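Local coordinates for protein deadlock (Drosophila melanogaster, PDB 5XYV), which binds Rhino directly through its N-terminal region, the part modelled here, within the Rhino-Deadlock-Cutoff complex, and is required for germline maintenance and oocyte patterning, at residues 14-19 against 35-40. Residues are numbered along the deposited sequence; the frame is centred on the assembly and turned at random.
Sequences SCWQHI and TFFKGF
An aromatic cluster of Trp16, Phe37 and Phe40 fills the space between the two helices of the Rhino-binding region of Deadlock. Trp16 reaches across from helix 9-23: with CG anti to the backbone N (chi1 -178°), its indole leaves the helix and lies against the backbone of the other, where CH2 stands 3.7 Å from Phe37 CA. Phe37 CA lies over the face of the six-membered ring, 4.1 Å from its centroid, a CH-pi contact. Nearer the root of the indole, the edge of the Phe37 ring meets the face of the five-membered ring, planes at 56°, and its CD1 comes down to 3.5 Å from Trp16 CE2. Phe40 approaches differently: its ring plane is inclined 37° to the six-membered ring, and Trp16 CE3 rests over its face near the rim, 3.7 Å from Phe40 CG. The fold here is a helical hairpin, helices 9-23 and 30-45 running roughly antiparallel, with the segment axes 11.7 Å apart at closest approach, a wide spacing that the large rings bridge. Were Trp16 an alanine, a gap would be likely to open between the helices, leaving Phe37 without the indole face that its edge packs on and Phe40 without the six-membered ring it leans on. Beside the indole, Phe40 extends toward helix 9-23, bringing CZ to 4.2 Å from Cys15 CB and CE1 to 4.4 Å from Ile19 CD1. Trp44 adds a further edge-to-face partner for Phe40. Rhino packs along this part of the hairpin, its Phe30 on Cys15 and its Met23 on both Ile19 and Phe36.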
# COMPACT_ATOMS: atom_id res chain seq x y z
N SER C 14 2.04 17.38 -16.85
CA SER C 14 3.17 16.65 -17.39
C SER C 14 3.11 15.18 -16.98
O SER C 14 3.31 14.28 -17.81
CB SER C 14 4.48 17.27 -16.90
OG SER C 14 4.58 18.60 -17.37
N CYS C 15 2.80 14.95 -15.71
CA CYS C 15 2.60 13.60 -15.21
C CYS C 15 1.45 12.91 -15.92
O CYS C 15 1.52 11.73 -16.20
CB CYS C 15 2.36 13.60 -13.69
SG CYS C 15 3.80 14.02 -12.71
N TRP C 16 0.39 13.67 -16.23
CA TRP C 16 -0.71 13.09 -16.99
C TRP C 16 -0.22 12.67 -18.35
O TRP C 16 -0.55 11.60 -18.83
CB TRP C 16 -1.88 14.08 -17.14
CG TRP C 16 -3.07 13.50 -17.88
CD1 TRP C 16 -3.57 13.90 -19.10
CD2 TRP C 16 -3.90 12.42 -17.45
NE1 TRP C 16 -4.66 13.13 -19.44
CE2 TRP C 16 -4.89 12.21 -18.44
CE3 TRP C 16 -3.91 11.59 -16.31
CZ2 TRP C 16 -5.87 11.22 -18.33
CZ3 TRP C 16 -4.89 10.61 -16.21
CH2 TRP C 16 -5.85 10.44 -17.21
N GLN C 17 0.60 13.52 -18.96
CA GLN C 17 1.11 13.24 -20.29
C GLN C 17 1.98 11.98 -20.26
O GLN C 17 2.01 11.20 -21.23
CB GLN C 17 1.88 14.45 -20.81
CG GLN C 17 1.94 14.58 -22.30
CD GLN C 17 0.55 14.66 -22.93
OE1 GLN C 17 -0.36 15.31 -22.40
NE2 GLN C 17 0.37 13.96 -24.04
N HIS C 18 2.68 11.77 -19.14
CA HIS C 18 3.44 10.54 -18.90
C HIS C 18 2.55 9.31 -18.90
O HIS C 18 2.88 8.29 -19.51
CB HIS C 18 4.19 10.60 -17.55
CG HIS C 18 5.29 11.61 -17.51
ND1 HIS C 18 5.83 12.09 -16.33
CD2 HIS C 18 5.99 12.21 -18.51
CE1 HIS C 18 6.79 12.95 -16.61
NE2 HIS C 18 6.91 13.04 -17.92
N ILE C 19 1.44 9.39 -18.17
CA ILE C 19 0.47 8.30 -18.15
C ILE C 19 -0.06 8.03 -19.57
O ILE C 19 -0.12 6.88 -20.00
CB ILE C 19 -0.70 8.60 -17.20
CG1 ILE C 19 -0.21 8.63 -15.75
CG2 ILE C 19 -1.83 7.57 -17.37
CD1 ILE C 19 -1.23 9.12 -14.80
N THR C 35 -12.91 10.75 -17.48
CA THR C 35 -13.28 10.46 -16.08
C THR C 35 -12.04 10.19 -15.23
O THR C 35 -11.95 10.65 -14.11
CB THR C 35 -14.24 9.25 -15.93
OG1 THR C 35 -13.57 8.04 -16.27
CG2 THR C 35 -15.46 9.43 -16.77
N PHE C 36 -11.11 9.43 -15.79
CA PHE C 36 -9.82 9.20 -15.14
C PHE C 36 -9.05 10.49 -14.92
O PHE C 36 -8.41 10.65 -13.88
CB PHE C 36 -8.97 8.23 -15.98
CG PHE C 36 -9.33 6.81 -15.77
CD1 PHE C 36 -9.65 6.35 -14.50
CD2 PHE C 36 -9.35 5.92 -16.82
CE1 PHE C 36 -10.00 5.03 -14.30
CE2 PHE C 36 -9.69 4.61 -16.63
CZ PHE C 36 -10.02 4.16 -15.37
N PHE C 37 -9.12 11.40 -15.88
CA PHE C 37 -8.42 12.67 -15.73
C PHE C 37 -9.02 13.50 -14.59
O PHE C 37 -8.28 14.13 -13.82
CB PHE C 37 -8.44 13.47 -17.03
CG PHE C 37 -7.75 14.80 -16.92
CD1 PHE C 37 -6.38 14.86 -16.69
CD2 PHE C 37 -8.46 15.99 -17.04
CE1 PHE C 37 -5.73 16.09 -16.58
CE2 PHE C 37 -7.84 17.21 -16.94
CZ PHE C 37 -6.47 17.27 -16.71
N LYS C 38 -10.34 13.48 -14.49
CA LYS C 38 -11.02 14.21 -13.42
C LYS C 38 -10.67 13.65 -12.04
O LYS C 38 -10.51 14.40 -11.08
CB LYS C 38 -12.53 14.16 -13.63
CG LYS C 38 -13.33 14.96 -12.60
CD LYS C 38 -14.81 14.94 -12.95
CE LYS C 38 -15.65 15.74 -11.98
NZ LYS C 38 -17.08 15.65 -12.39
N GLY C 39 -10.54 12.34 -11.94
CA GLY C 39 -10.12 11.73 -10.69
C GLY C 39 -8.62 11.90 -10.46
O GLY C 39 -8.16 11.90 -9.32
N PHE C 40 -7.86 12.05 -11.53
CA PHE C 40 -6.42 12.32 -11.40
C PHE C 40 -6.18 13.67 -10.74
O PHE C 40 -5.30 13.80 -9.91
CB PHE C 40 -5.76 12.26 -12.77
CG PHE C 40 -4.38 12.85 -12.81
CD1 PHE C 40 -3.29 12.16 -12.27
CD2 PHE C 40 -4.16 14.08 -13.42
CE1 PHE C 40 -2.00 12.71 -12.32
CE2 PHE C 40 -2.87 14.61 -13.50
CZ PHE C 40 -1.80 13.93 -12.94